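PDB 5JM6: aminopeptidase-like protein, which probably acts as a zinc-dependent aminopeptidase of the M18 family, and assembles as a dodecamer linked to the Cvt pathway of selective autophagy. Local coordinates for residues L207-H210 with G214-G217; S255-K260 with L278-E283; R360-F365 with P375-Q380; S311-M316 with K501-F506; I435-A440 with N447-I452. All blocks are in the same frame, centred on the assembly; numbering follows the deposited sequence.

Contact 1: residues L207-H210 with G214-G217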
# COMPACT_ATOMS: atom_id res chain seq x y z
N LEU A 207 -25.31 -16.31 8.13
CA LEU A 207 -24.50 -17.47 7.83
C LEU A 207 -23.67 -17.85 9.06
O LEU A 207 -23.27 -16.97 9.82
CB LEU A 207 -23.59 -17.19 6.63
CG LEU A 207 -22.69 -18.33 6.14
CD1 LEU A 207 -23.54 -19.45 5.58
CD2 LEU A 207 -21.73 -17.81 5.09
N ALA A 208 -23.45 -19.14 9.27
CA ALA A 208 -22.60 -19.59 10.36
C ALA A 208 -21.20 -19.00 10.20
O ALA A 208 -20.74 -18.80 9.08
CB ALA A 208 -22.54 -21.10 10.41
N PRO A 209 -20.51 -18.71 11.32
CA PRO A 209 -19.17 -18.13 11.22
C PRO A 209 -18.15 -19.11 10.64
O PRO A 209 -17.11 -18.69 10.13
CB PRO A 209 -18.82 -17.78 12.68
CG PRO A 209 -20.12 -17.83 13.42
CD PRO A 209 -20.95 -18.85 12.72
N HIS A 210 -18.47 -20.40 10.71
CA HIS A 210 -17.55 -21.47 10.33
C HIS A 210 -17.04 -21.37 8.88
O HIS A 210 -16.00 -21.94 8.55
CB HIS A 210 -18.23 -22.83 10.51
CG HIS A 210 -18.81 -23.06 11.87
ND1 HIS A 210 -19.84 -22.30 12.39
CD2 HIS A 210 -18.51 -23.98 12.83
CE1 HIS A 210 -20.14 -22.73 13.60
NE2 HIS A 210 -19.36 -23.75 13.89
N GLY A 214 -18.02 -13.43 7.40
CA GLY A 214 -18.71 -13.07 8.62
C GLY A 214 -20.05 -13.78 8.65
O GLY A 214 -20.35 -14.60 7.78
N MET A 215 -20.85 -13.50 9.67
CA MET A 215 -22.20 -14.03 9.74
C MET A 215 -23.13 -13.19 8.87
O MET A 215 -24.15 -13.66 8.37
CB MET A 215 -22.70 -14.06 11.18
CG MET A 215 -21.80 -14.86 12.11
SD MET A 215 -22.46 -14.99 13.78
CE MET A 215 -23.85 -16.09 13.51
N THR A 216 -22.74 -11.93 8.71
CA THR A 216 -23.49 -10.92 7.97
C THR A 216 -23.01 -10.83 6.51
O THR A 216 -23.67 -10.23 5.65
CB THR A 216 -23.37 -9.57 8.73
OG1 THR A 216 -24.34 -9.54 9.79
CG2 THR A 216 -23.56 -8.35 7.84
N GLY A 217 -21.90 -11.50 6.22
CA GLY A 217 -21.33 -11.46 4.89
C GLY A 217 -20.77 -10.09 4.59
O GLY A 217 -20.32 -9.37 5.49

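Contact 2: residues S255-K260 with L278-E283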
# COMPACT_ATOMS: atom_id res chain seq x y z
N SER A 255 -50.72 -12.13 -9.18
CA SER A 255 -49.72 -12.99 -9.81
C SER A 255 -48.28 -12.52 -9.55
O SER A 255 -47.34 -13.30 -9.70
CB SER A 255 -49.97 -13.10 -11.31
OG SER A 255 -49.77 -11.85 -11.95
N THR A 256 -48.10 -11.25 -9.17
CA THR A 256 -46.76 -10.73 -8.93
C THR A 256 -46.26 -11.04 -7.52
O THR A 256 -45.11 -10.73 -7.18
CB THR A 256 -46.69 -9.20 -9.13
OG1 THR A 256 -47.66 -8.55 -8.30
CG2 THR A 256 -46.95 -8.84 -10.58
N GLN A 257 -47.11 -11.66 -6.71
CA GLN A 257 -46.85 -11.83 -5.29
C GLN A 257 -46.74 -13.31 -4.92
O GLN A 257 -47.16 -14.17 -5.70
CB GLN A 257 -47.96 -11.17 -4.47
CG GLN A 257 -48.27 -9.75 -4.90
CD GLN A 257 -47.20 -8.77 -4.46
OE1 GLN A 257 -46.78 -8.78 -3.30
NE2 GLN A 257 -46.75 -7.93 -5.38
N PRO A 258 -46.15 -13.62 -3.76
CA PRO A 258 -46.17 -15.01 -3.30
C PRO A 258 -47.61 -15.50 -3.14
O PRO A 258 -48.40 -14.82 -2.48
CB PRO A 258 -45.46 -14.95 -1.95
CG PRO A 258 -44.58 -13.75 -2.05
CD PRO A 258 -45.34 -12.76 -2.87
N PRO A 259 -47.94 -16.66 -3.74
CA PRO A 259 -49.33 -17.15 -3.75
C PRO A 259 -49.88 -17.29 -2.35
O PRO A 259 -51.04 -17.01 -2.08
CB PRO A 259 -49.21 -18.53 -4.42
CG PRO A 259 -47.93 -18.48 -5.18
CD PRO A 259 -47.01 -17.60 -4.38
N LYS A 260 -49.00 -17.72 -1.45
CA LYS A 260 -49.36 -18.02 -0.08
C LYS A 260 -49.58 -16.78 0.76
O LYS A 260 -50.34 -16.81 1.73
CB LYS A 260 -48.28 -18.89 0.54
CG LYS A 260 -48.80 -20.26 0.81
CD LYS A 260 -47.77 -21.19 1.37
CE LYS A 260 -48.16 -22.60 0.98
NZ LYS A 260 -47.44 -23.59 1.80
N LEU A 278 -56.16 -4.87 -6.05
CA LEU A 278 -55.55 -4.07 -7.12
C LEU A 278 -54.07 -3.82 -6.85
O LEU A 278 -53.27 -3.71 -7.78
CB LEU A 278 -56.30 -2.75 -7.28
CG LEU A 278 -57.83 -2.82 -7.36
CD1 LEU A 278 -58.44 -1.43 -7.44
CD2 LEU A 278 -58.29 -3.67 -8.53
N ASN A 279 -53.73 -3.75 -5.57
CA ASN A 279 -52.38 -3.46 -5.11
C ASN A 279 -52.35 -3.53 -3.59
O ASN A 279 -53.40 -3.62 -2.96
CB ASN A 279 -51.92 -2.07 -5.57
CG ASN A 279 -50.46 -2.05 -6.01
OD1 ASN A 279 -49.55 -2.17 -5.19
ND2 ASN A 279 -50.24 -1.89 -7.31
N TRP A 280 -51.16 -3.51 -3.01
CA TRP A 280 -51.05 -3.33 -1.57
C TRP A 280 -49.74 -2.66 -1.22
O TRP A 280 -48.79 -2.66 -2.01
CB TRP A 280 -51.21 -4.65 -0.81
CG TRP A 280 -50.21 -5.74 -1.13
CD1 TRP A 280 -48.87 -5.59 -1.37
CD2 TRP A 280 -50.46 -7.15 -1.14
NE1 TRP A 280 -48.29 -6.82 -1.58
CE2 TRP A 280 -49.24 -7.79 -1.44
CE3 TRP A 280 -51.60 -7.93 -0.95
CZ2 TRP A 280 -49.13 -9.18 -1.54
CZ3 TRP A 280 -51.49 -9.31 -1.05
CH2 TRP A 280 -50.27 -9.91 -1.35
N GLU A 281 -49.70 -2.04 -0.05
CA GLU A 281 -48.47 -1.49 0.47
C GLU A 281 -48.12 -2.22 1.75
O GLU A 281 -48.72 -1.97 2.80
CB GLU A 281 -48.62 0.01 0.71
CG GLU A 281 -47.51 0.86 0.14
CD GLU A 281 -47.88 2.33 0.09
OE1 GLU A 281 -47.06 3.16 0.54
OE2 GLU A 281 -48.98 2.65 -0.41
N LEU A 282 -47.14 -3.11 1.68
CA LEU A 282 -46.81 -3.96 2.82
C LEU A 282 -45.33 -3.85 3.15
O LEU A 282 -44.49 -3.67 2.27
CB LEU A 282 -47.17 -5.42 2.53
CG LEU A 282 -48.64 -5.72 2.21
CD1 LEU A 282 -48.82 -7.19 1.85
CD2 LEU A 282 -49.53 -5.36 3.39
N GLU A 283 -45.03 -3.93 4.44
CA GLU A 283 -43.65 -3.86 4.90
C GLU A 283 -43.38 -4.94 5.94
O GLU A 283 -44.31 -5.55 6.47
CB GLU A 283 -43.36 -2.47 5.49
CG GLU A 283 -44.31 -2.07 6.60
CD GLU A 283 -44.17 -0.61 6.98
OE1 GLU A 283 -44.28 0.26 6.09
OE2 GLU A 283 -43.96 -0.33 8.18

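Contact 3: residues R360-F365 with P375-Q380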
# COMPACT_ATOMS: atom_id res chain seq x y z
N ARG A 360 -56.30 27.63 5.59
CA ARG A 360 -57.71 27.27 5.50
C ARG A 360 -58.47 27.56 6.79
O ARG A 360 -59.57 28.11 6.77
CB ARG A 360 -57.87 25.80 5.17
CG ARG A 360 -57.73 25.43 3.72
CD ARG A 360 -58.84 24.47 3.41
NE ARG A 360 -58.44 23.36 2.56
CZ ARG A 360 -59.29 22.45 2.10
NH1 ARG A 360 -60.58 22.55 2.40
NH2 ARG A 360 -58.87 21.45 1.34
N ILE A 361 -57.88 27.18 7.92
CA ILE A 361 -58.48 27.43 9.22
C ILE A 361 -58.68 28.92 9.43
O ILE A 361 -59.77 29.37 9.80
CB ILE A 361 -57.63 26.87 10.37
CG1 ILE A 361 -57.42 25.37 10.21
CG2 ILE A 361 -58.28 27.17 11.71
CD1 ILE A 361 -56.33 24.81 11.11
N LEU A 362 -57.63 29.69 9.18
CA LEU A 362 -57.67 31.13 9.38
C LEU A 362 -58.68 31.80 8.46
O LEU A 362 -59.47 32.64 8.90
CB LEU A 362 -56.29 31.74 9.19
CG LEU A 362 -56.22 33.26 9.33
CD1 LEU A 362 -56.78 33.69 10.67
CD2 LEU A 362 -54.79 33.72 9.17
N GLU A 363 -58.67 31.43 7.18
CA GLU A 363 -59.63 31.99 6.23
C GLU A 363 -61.06 31.65 6.63
O GLU A 363 -61.98 32.44 6.40
CB GLU A 363 -59.35 31.50 4.81
CG GLU A 363 -60.37 31.98 3.80
CD GLU A 363 -60.55 31.02 2.66
OE1 GLU A 363 -60.62 29.80 2.92
OE2 GLU A 363 -60.62 31.47 1.50
N SER A 364 -61.24 30.48 7.22
CA SER A 364 -62.55 30.07 7.70
C SER A 364 -63.05 31.03 8.78
O SER A 364 -64.17 31.53 8.70
CB SER A 364 -62.52 28.64 8.23
OG SER A 364 -63.79 28.23 8.69
N PHE A 365 -62.21 31.29 9.78
CA PHE A 365 -62.60 32.20 10.86
C PHE A 365 -62.68 33.64 10.38
O PHE A 365 -63.36 34.46 10.99
CB PHE A 365 -61.62 32.09 12.03
CG PHE A 365 -61.85 30.87 12.88
CD1 PHE A 365 -62.79 30.88 13.89
CD2 PHE A 365 -61.13 29.71 12.66
CE1 PHE A 365 -63.01 29.76 14.67
CE2 PHE A 365 -61.33 28.59 13.43
CZ PHE A 365 -62.28 28.62 14.44
N PRO A 375 -52.36 37.92 3.31
CA PRO A 375 -51.06 37.95 3.99
C PRO A 375 -51.04 39.09 4.99
O PRO A 375 -51.39 40.22 4.64
CB PRO A 375 -50.08 38.17 2.84
CG PRO A 375 -50.86 38.99 1.86
CD PRO A 375 -52.31 38.55 1.99
N GLY A 376 -50.63 38.83 6.22
CA GLY A 376 -50.66 39.88 7.20
C GLY A 376 -51.87 39.88 8.11
O GLY A 376 -51.91 40.67 9.05
N ILE A 377 -52.90 39.11 7.79
CA ILE A 377 -53.67 38.50 8.87
C ILE A 377 -52.96 37.18 9.17
O ILE A 377 -52.77 36.80 10.33
CB ILE A 377 -55.18 38.31 8.55
CG1 ILE A 377 -55.92 37.86 9.81
CG2 ILE A 377 -55.42 37.31 7.44
CD1 ILE A 377 -55.61 38.71 11.03
N LEU A 378 -52.56 36.49 8.11
CA LEU A 378 -51.61 35.40 8.20
C LEU A 378 -50.23 36.03 8.30
O LEU A 378 -49.82 36.80 7.42
CB LEU A 378 -51.69 34.46 7.00
CG LEU A 378 -50.75 33.25 7.03
CD1 LEU A 378 -51.30 32.17 7.96
CD2 LEU A 378 -50.51 32.69 5.64
N GLY A 379 -49.50 35.69 9.34
CA GLY A 379 -48.21 36.28 9.63
C GLY A 379 -48.27 37.23 10.81
O GLY A 379 -47.29 37.35 11.54
N GLN A 380 -49.43 37.83 11.07
CA GLN A 380 -49.71 38.31 12.41
C GLN A 380 -49.92 37.06 13.23
O GLN A 380 -49.46 36.95 14.36
CB GLN A 380 -50.94 39.22 12.46
CG GLN A 380 -50.74 40.58 11.82
CD GLN A 380 -51.93 41.50 12.06
OE1 GLN A 380 -52.27 41.80 13.20
NE2 GLN A 380 -52.56 41.95 10.98

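Contact 4: residues S311-M316 with K501-F506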
# COMPACT_ATOMS: atom_id res chain seq x y z
N SER A 311 -43.89 11.53 18.55
CA SER A 311 -45.20 11.75 17.94
C SER A 311 -46.32 11.33 18.88
O SER A 311 -47.28 12.07 19.07
CB SER A 311 -45.31 11.00 16.62
OG SER A 311 -44.49 11.59 15.63
N TRP A 312 -46.20 10.14 19.46
CA TRP A 312 -47.24 9.63 20.34
C TRP A 312 -47.42 10.52 21.56
O TRP A 312 -48.54 10.79 21.99
CB TRP A 312 -46.95 8.19 20.77
CG TRP A 312 -48.05 7.58 21.57
CD1 TRP A 312 -49.20 7.03 21.08
CD2 TRP A 312 -48.12 7.46 22.99
NE1 TRP A 312 -49.98 6.57 22.11
CE2 TRP A 312 -49.34 6.83 23.30
CE3 TRP A 312 -47.27 7.83 24.04
CZ2 TRP A 312 -49.73 6.55 24.61
CZ3 TRP A 312 -47.66 7.56 25.33
CH2 TRP A 312 -48.88 6.93 25.61
N ALA A 313 -46.30 10.98 22.13
CA ALA A 313 -46.35 11.85 23.30
C ALA A 313 -46.97 13.20 22.95
O ALA A 313 -47.71 13.78 23.75
CB ALA A 313 -44.96 12.04 23.88
N ALA A 314 -46.68 13.69 21.75
CA ALA A 314 -47.27 14.94 21.27
C ALA A 314 -48.77 14.78 21.10
O ALA A 314 -49.55 15.62 21.54
CB ALA A 314 -46.62 15.37 19.96
N PHE A 315 -49.17 13.68 20.46
CA PHE A 315 -50.58 13.35 20.27
C PHE A 315 -51.31 13.29 21.61
O PHE A 315 -52.37 13.88 21.77
CB PHE A 315 -50.71 12.03 19.52
CG PHE A 315 -52.13 11.55 19.36
CD1 PHE A 315 -52.96 12.10 18.40
CD2 PHE A 315 -52.61 10.52 20.15
CE1 PHE A 315 -54.26 11.65 18.25
CE2 PHE A 315 -53.91 10.07 20.00
CZ PHE A 315 -54.73 10.63 19.05
N MET A 316 -50.73 12.57 22.57
CA MET A 316 -51.35 12.44 23.89
C MET A 316 -51.41 13.78 24.62
O MET A 316 -52.35 14.03 25.37
CB MET A 316 -50.60 11.41 24.74
CG MET A 316 -50.72 9.97 24.26
SD MET A 316 -52.40 9.29 24.28
CE MET A 316 -52.72 9.19 26.04
N LYS A 501 -45.91 15.15 29.33
CA LYS A 501 -45.94 16.18 30.37
C LYS A 501 -45.36 17.49 29.85
O LYS A 501 -45.94 18.56 30.06
CB LYS A 501 -45.17 15.71 31.60
CG LYS A 501 -45.33 16.63 32.80
CD LYS A 501 -44.40 16.22 33.92
CE LYS A 501 -44.68 17.02 35.18
NZ LYS A 501 -43.75 16.64 36.27
N PHE A 502 -44.23 17.42 29.16
CA PHE A 502 -43.61 18.63 28.62
C PHE A 502 -44.42 19.25 27.49
O PHE A 502 -44.63 20.46 27.46
CB PHE A 502 -42.19 18.35 28.13
CG PHE A 502 -41.63 19.47 27.31
CD1 PHE A 502 -41.25 20.67 27.91
CD2 PHE A 502 -41.50 19.35 25.93
CE1 PHE A 502 -40.75 21.71 27.15
CE2 PHE A 502 -41.00 20.39 25.17
CZ PHE A 502 -40.63 21.57 25.78
N TYR A 503 -44.85 18.42 26.54
CA TYR A 503 -45.61 18.92 25.40
C TYR A 503 -46.93 19.55 25.85
O TYR A 503 -47.32 20.61 25.35
CB TYR A 503 -45.90 17.81 24.39
CG TYR A 503 -44.68 17.25 23.71
CD1 TYR A 503 -43.63 18.08 23.32
CD2 TYR A 503 -44.57 15.90 23.46
CE1 TYR A 503 -42.51 17.57 22.70
CE2 TYR A 503 -43.46 15.37 22.83
CZ TYR A 503 -42.44 16.21 22.46
OH TYR A 503 -41.33 15.68 21.84
N LYS A 504 -47.61 18.90 26.79
CA LYS A 504 -48.84 19.46 27.34
C LYS A 504 -48.55 20.81 27.97
O LYS A 504 -49.33 21.75 27.86
CB LYS A 504 -49.49 18.53 28.36
CG LYS A 504 -50.78 19.10 28.94
CD LYS A 504 -51.26 18.33 30.15
CE LYS A 504 -52.07 19.22 31.09
NZ LYS A 504 -53.52 19.30 30.73
N GLY A 505 -47.40 20.90 28.64
CA GLY A 505 -46.97 22.15 29.25
C GLY A 505 -46.83 23.25 28.21
O GLY A 505 -47.24 24.39 28.45
N PHE A 506 -46.27 22.90 27.06
CA PHE A 506 -46.08 23.87 25.99
C PHE A 506 -47.41 24.36 25.42
O PHE A 506 -47.65 25.56 25.35
CB PHE A 506 -45.21 23.26 24.89
CG PHE A 506 -45.26 24.01 23.59
CD1 PHE A 506 -44.59 25.21 23.43
CD2 PHE A 506 -45.98 23.51 22.52
CE1 PHE A 506 -44.64 25.90 22.24
CE2 PHE A 506 -46.03 24.19 21.32
CZ PHE A 506 -45.36 25.39 21.18

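Contact 5: residues I435-A440 with N447-I452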
# COMPACT_ATOMS: atom_id res chain seq x y z
N ILE A 435 -37.86 30.48 26.21
CA ILE A 435 -39.29 30.19 26.24
C ILE A 435 -39.58 28.80 26.79
O ILE A 435 -40.41 28.64 27.69
CB ILE A 435 -39.90 30.31 24.83
CG1 ILE A 435 -39.78 31.75 24.32
CG2 ILE A 435 -41.36 29.87 24.84
CD1 ILE A 435 -39.95 31.88 22.82
N LEU A 436 -38.88 27.79 26.28
CA LEU A 436 -39.17 26.41 26.67
C LEU A 436 -38.63 26.08 28.06
O LEU A 436 -39.18 25.22 28.74
CB LEU A 436 -38.61 25.43 25.64
CG LEU A 436 -39.11 25.51 24.20
CD1 LEU A 436 -38.28 24.57 23.35
CD2 LEU A 436 -40.59 25.16 24.08
N ASP A 437 -37.55 26.74 28.47
CA ASP A 437 -37.10 26.59 29.85
C ASP A 437 -38.14 27.20 30.79
O ASP A 437 -38.39 26.69 31.88
CB ASP A 437 -35.74 27.25 30.07
CG ASP A 437 -34.59 26.33 29.70
OD1 ASP A 437 -34.85 25.17 29.35
OD2 ASP A 437 -33.42 26.78 29.77
N ARG A 438 -38.75 28.30 30.34
CA ARG A 438 -39.78 28.97 31.12
C ARG A 438 -41.05 28.12 31.20
O ARG A 438 -41.66 28.01 32.27
CB ARG A 438 -40.09 30.34 30.52
CG ARG A 438 -41.31 31.03 31.11
CD ARG A 438 -41.07 31.48 32.53
NE ARG A 438 -42.19 32.27 33.03
CZ ARG A 438 -42.61 32.26 34.29
NH1 ARG A 438 -42.00 31.50 35.19
NH2 ARG A 438 -43.64 33.01 34.66
N ILE A 439 -41.45 27.53 30.08
CA ILE A 439 -42.61 26.65 30.08
C ILE A 439 -42.33 25.43 30.96
O ILE A 439 -43.19 25.01 31.74
CB ILE A 439 -42.99 26.22 28.65
CG1 ILE A 439 -43.78 27.34 27.98
CG2 ILE A 439 -43.80 24.94 28.66
CD1 ILE A 439 -44.28 27.02 26.60
N ALA A 440 -41.12 24.89 30.88
CA ALA A 440 -40.73 23.74 31.69
C ALA A 440 -40.89 24.02 33.18
O ALA A 440 -41.22 23.13 33.96
CB ALA A 440 -39.30 23.33 31.39
N ASN A 447 -35.55 20.44 31.68
CA ASN A 447 -35.13 20.28 30.29
C ASN A 447 -33.65 19.95 30.21
O ASN A 447 -32.83 20.59 30.86
CB ASN A 447 -35.41 21.55 29.48
CG ASN A 447 -36.88 21.84 29.34
OD1 ASN A 447 -37.73 21.00 29.63
ND2 ASN A 447 -37.20 23.05 28.86
N GLN A 448 -33.31 18.96 29.40
CA GLN A 448 -31.92 18.62 29.18
C GLN A 448 -31.39 19.32 27.94
O GLN A 448 -32.13 20.05 27.27
CB GLN A 448 -31.75 17.10 29.06
CG GLN A 448 -32.40 16.35 30.21
CD GLN A 448 -32.03 14.88 30.24
OE1 GLN A 448 -30.88 14.53 30.48
NE2 GLN A 448 -33.01 14.02 30.00
N ARG A 449 -30.11 19.13 27.64
CA ARG A 449 -29.52 19.65 26.42
C ARG A 449 -28.90 18.51 25.63
O ARG A 449 -28.30 17.60 26.20
CB ARG A 449 -28.47 20.73 26.72
CG ARG A 449 -28.95 21.86 27.61
CD ARG A 449 -30.14 22.59 27.00
NE ARG A 449 -30.32 23.94 27.54
CZ ARG A 449 -31.30 24.30 28.37
NH1 ARG A 449 -32.20 23.40 28.77
NH2 ARG A 449 -31.38 25.55 28.80
N HIS A 450 -29.05 18.55 24.31
CA HIS A 450 -28.43 17.57 23.43
C HIS A 450 -27.63 18.27 22.34
O HIS A 450 -28.09 19.25 21.76
CB HIS A 450 -29.46 16.64 22.80
CG HIS A 450 -28.94 15.87 21.64
ND1 HIS A 450 -29.46 15.98 20.37
CD2 HIS A 450 -27.92 14.98 21.54
CE1 HIS A 450 -28.80 15.19 19.54
NE2 HIS A 450 -27.86 14.57 20.23
N MET A 451 -26.42 17.78 22.10
CA MET A 451 -25.58 18.34 21.05
C MET A 451 -24.56 17.30 20.58
O MET A 451 -24.06 16.52 21.39
CB MET A 451 -24.89 19.59 21.58
CG MET A 451 -24.21 20.43 20.53
SD MET A 451 -23.49 21.89 21.29
CE MET A 451 -23.26 22.90 19.84
N ILE A 452 -24.22 17.31 19.29
CA ILE A 452 -23.24 16.37 18.76
C ILE A 452 -21.85 17.01 18.66
O ILE A 452 -21.13 17.10 19.65
CB ILE A 452 -23.65 15.82 17.37
CG1 ILE A 452 -24.02 16.95 16.41
CG2 ILE A 452 -24.80 14.83 17.51
CD1 ILE A 452 -22.85 17.51 15.60

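Contact 1: residues L207-H210 with G214-G217
Met215 lays its side chain along the carbonyl of Leu207 and ends against the ring of Pro209. CB starts 3.3 Å from Leu207 O, an approach that the backbone repeats, since Met215 CA makes a CA-H...O contact with the same oxygen. CG stays beside Leu207 O and also reaches Pro209 CG at 3.7 Å, the two side chains meeting at a slant. SD likewise lies 3.7 Å from Pro209 CG. The chain is extended as far as the sulfur and then bends at its last torsion (chi3 71°), which brings CE back to 4.1 Å from Pro209 CD and within 3.8 Å of Leu207 O. Both segments belong to the long excursion between strands 190-196 and 228-231, a loop that reaches into a second subunit: His210 meets the rings of His394 and of the zinc ligand His485 of that subunit, and Pro209 packs on Met484 of the same neighbour. Replacing Met215 by an alanine would remove CG, SD and CE, and the Pro209 ring would probably face a gap and be less firmly placed at that interface. One backbone hydrogen bond links the two segments, from Leu207 N to Met215 O (2.9 Å). Leu207 adds little with its own side chain, which packs on Ile213 and on Phe400 of the second subunit.

Contact 2: residues S255-K260 with L278-E283
Gln257 brings its amide oxygen to the indole edge of Trp280, and this one pair carries the contact. The glutamine chain is folded: CG lies anti to the carbonyl carbon, and CB and CG touch the benzo corner of the indole, CG coming to 3.5 Å from Trp280 CZ2. A second turn at chi2 (-74°) then brings OE1 to the NE1-CZ2 edge. The amide stands almost upright to the ring (planes 86° apart), and OE1 lies near the ring plane, 3.0 Å from both Trp280 NE1 and Trp280 CZ2. The other end of the amide is held by a nearly straight bond from Gln257 NE2 to Thr256 OG1 (3.1 Å, 164°), which lies close to the amide plane; Thr256 OG1 is itself bonded to Phe253 O.

The CB of Trp280 does not point at segment 255-260; its first torsion (chi1 60°), with CG between the backbone N and the carbonyl carbon, swings the indole over to Gln257. Leu282, two residues on along the same strand, sets CD1 over the centre of one ring face. Phe253 meets the indole edge-to-face, and Leu261, Val262 and Ile265 of helix 259-268 pack against it. The contact thus joins the segment leading into that helix, with Pro258 as its N-cap, to strand 277-286 of the six-stranded antiparallel sheet. In this buried, largely apolar setting, the bond from Gln257 NE2 to Thr256 OG1 fixes which way the amide faces, with its oxygen toward the indole edge.

Contact 3: residues R360-F365 with P375-Q380
The peptide plane between Ile377 and Leu378 receives the CD2 methyl of Leu362 over one face. CD2 stands 3.7 Å from Leu378 N and as far from Leu378 CA, above the N-CA end of that plane, and 3.9 Å from Ile377 O. The carbonyl of Ile377 is engaged elsewhere, accepting a hydrogen bond from Thr381 OG1. Among the rings nearby, Phe365 has Ile361 CG2 in plane at its edge and meets Tyr121 edge-to-face.

Leu362 is the sole residue of its helical segment to make the contact. CG anti to the backbone N (chi1 178°) carries the isobutyl group toward the loop, and the CD2 branch does the touching. The methyl fits between two side chains of the loop: Ile377 CG2 at 4.0 Å, and Leu378, whose CB lies 3.9 Å from Leu362 CD2 and whose CD1 is only slightly farther. The loop presents these two residues between Gly376 and Gly379, both with positive phi and with backbone angles that suit glycine, since a CB would collide with the carbonyl O of the residue before.

No hydrogen bond crosses, so the two segments are joined by van der Waals contact alone. Other subunits meet both sides: Pro375 of the loop packs on Phe373 of the fourth subunit, and Glu363 of the helix on Pro375 of the third. Helix 353-368 lies on the mixed sheet through Ile361 on Phe115 and Phe365 on Val117. This is a beta-alpha-beta crossover from strand 330-336 to strand 386-394, which passes over the parallel strand 127-133 between them.

Contact 4: residues S311-M316 with K501-F506
Ala313 and Ala314, which meet the CD2-CE2 side of the Tyr503 ring, sit in a helical turn whose shortest bond runs from Phe315 N to Ser311 O (2.8 Å). No hydrogen bond joins segments 311-316 and 501-506, though Lys504 NZ bonds His320 O farther along helix 305-320. Tyr503 CD2 comes to 3.5 Å from Ala314 N, while CE2 lies 3.8 Å from Ala313 CB. The carbonyl carbon of Ala313 is close to the ring plane at this edge. Tyr503 CG is anti to the carbonyl carbon (chi1 -66°), which directs the ring toward the alanines, and small side chains there let Ala314 CA and Tyr503 CA approach to 6.0 Å. The ring also packs on Cys310, Ala317 and Ile130. With an alanine in place of Tyr503, Ala313, Ala314 and Ile130 would probably be left facing a gap between the helices. Helices 305-320 and 495-514 pack together over strand 127-133 of the central sheet; the Tyr503 side chain lies about 6 Å from that of Asp307 and about 11 Å from a zinc ion of the dinuclear site, whose ligands His133 and Asp306 end that strand and begin helix 305-320.

Contact 5: residues I435-A440 with N447-I452
Asp437 and Arg449 form a salt bridge in which the guanidinium grips the carboxylate end-on with two nitrogens. Arg449 NH2 lies 2.6 Å from Asp437 OD2 and Arg449 NH1 3.2 Å from Asp437 OD1, each on a syn lone pair; the two planes are turned 32° apart, and OD1 is tilted farther out of the guanidinium plane than OD2. A bend at chi2 (-59°) lets the arginine swing its head toward the helix.

Two hydrogen bonds come from the amide of Asn447: ND2 gives one to the anti lone pair of Asp437 OD1 (3.2 Å), which is thus held by two donors. The same nitrogen makes a weak bond to Leu436 O at 2.9 Å, and Leu436 O also accepts the helical bond from Ala440 N. Helix 430-443 links the neighbouring parallel strands 417-419 and 448-450 in a beta-alpha-beta crossover, and these polar groups tie it to the outermost strand of the mixed sheet just after the turn. Leu418 of strand 417-419 packs against Asp437, Asn447 and Arg449.

The remaining contact is van der Waals: the Ala440 methyl rests against the amide end of Asn447.

In the fold
Contacts 4 and 5 touch: Ile439 packs on Gly505 and Phe506, and Phe502 on Leu436. Both involve helices that flank the mixed sheet, yet contact 4 lies deep, its centre about 14 Å from the centre of the chain, and is apolar, whereas contact 5 is partly exposed at the outermost strand and relies on charge. Contact 3 joins a helix on the same sheet to a loop by van der Waals contact of one leucine methyl, about 25 Å from contact 4 between centres. Contacts 1 and 2 belong to the part built round the six-stranded sheet: contact 2 sets an amide against a buried indole, and contact 1, its centre about 34 Å from the centre of the chain, is buried partly by a second subunit.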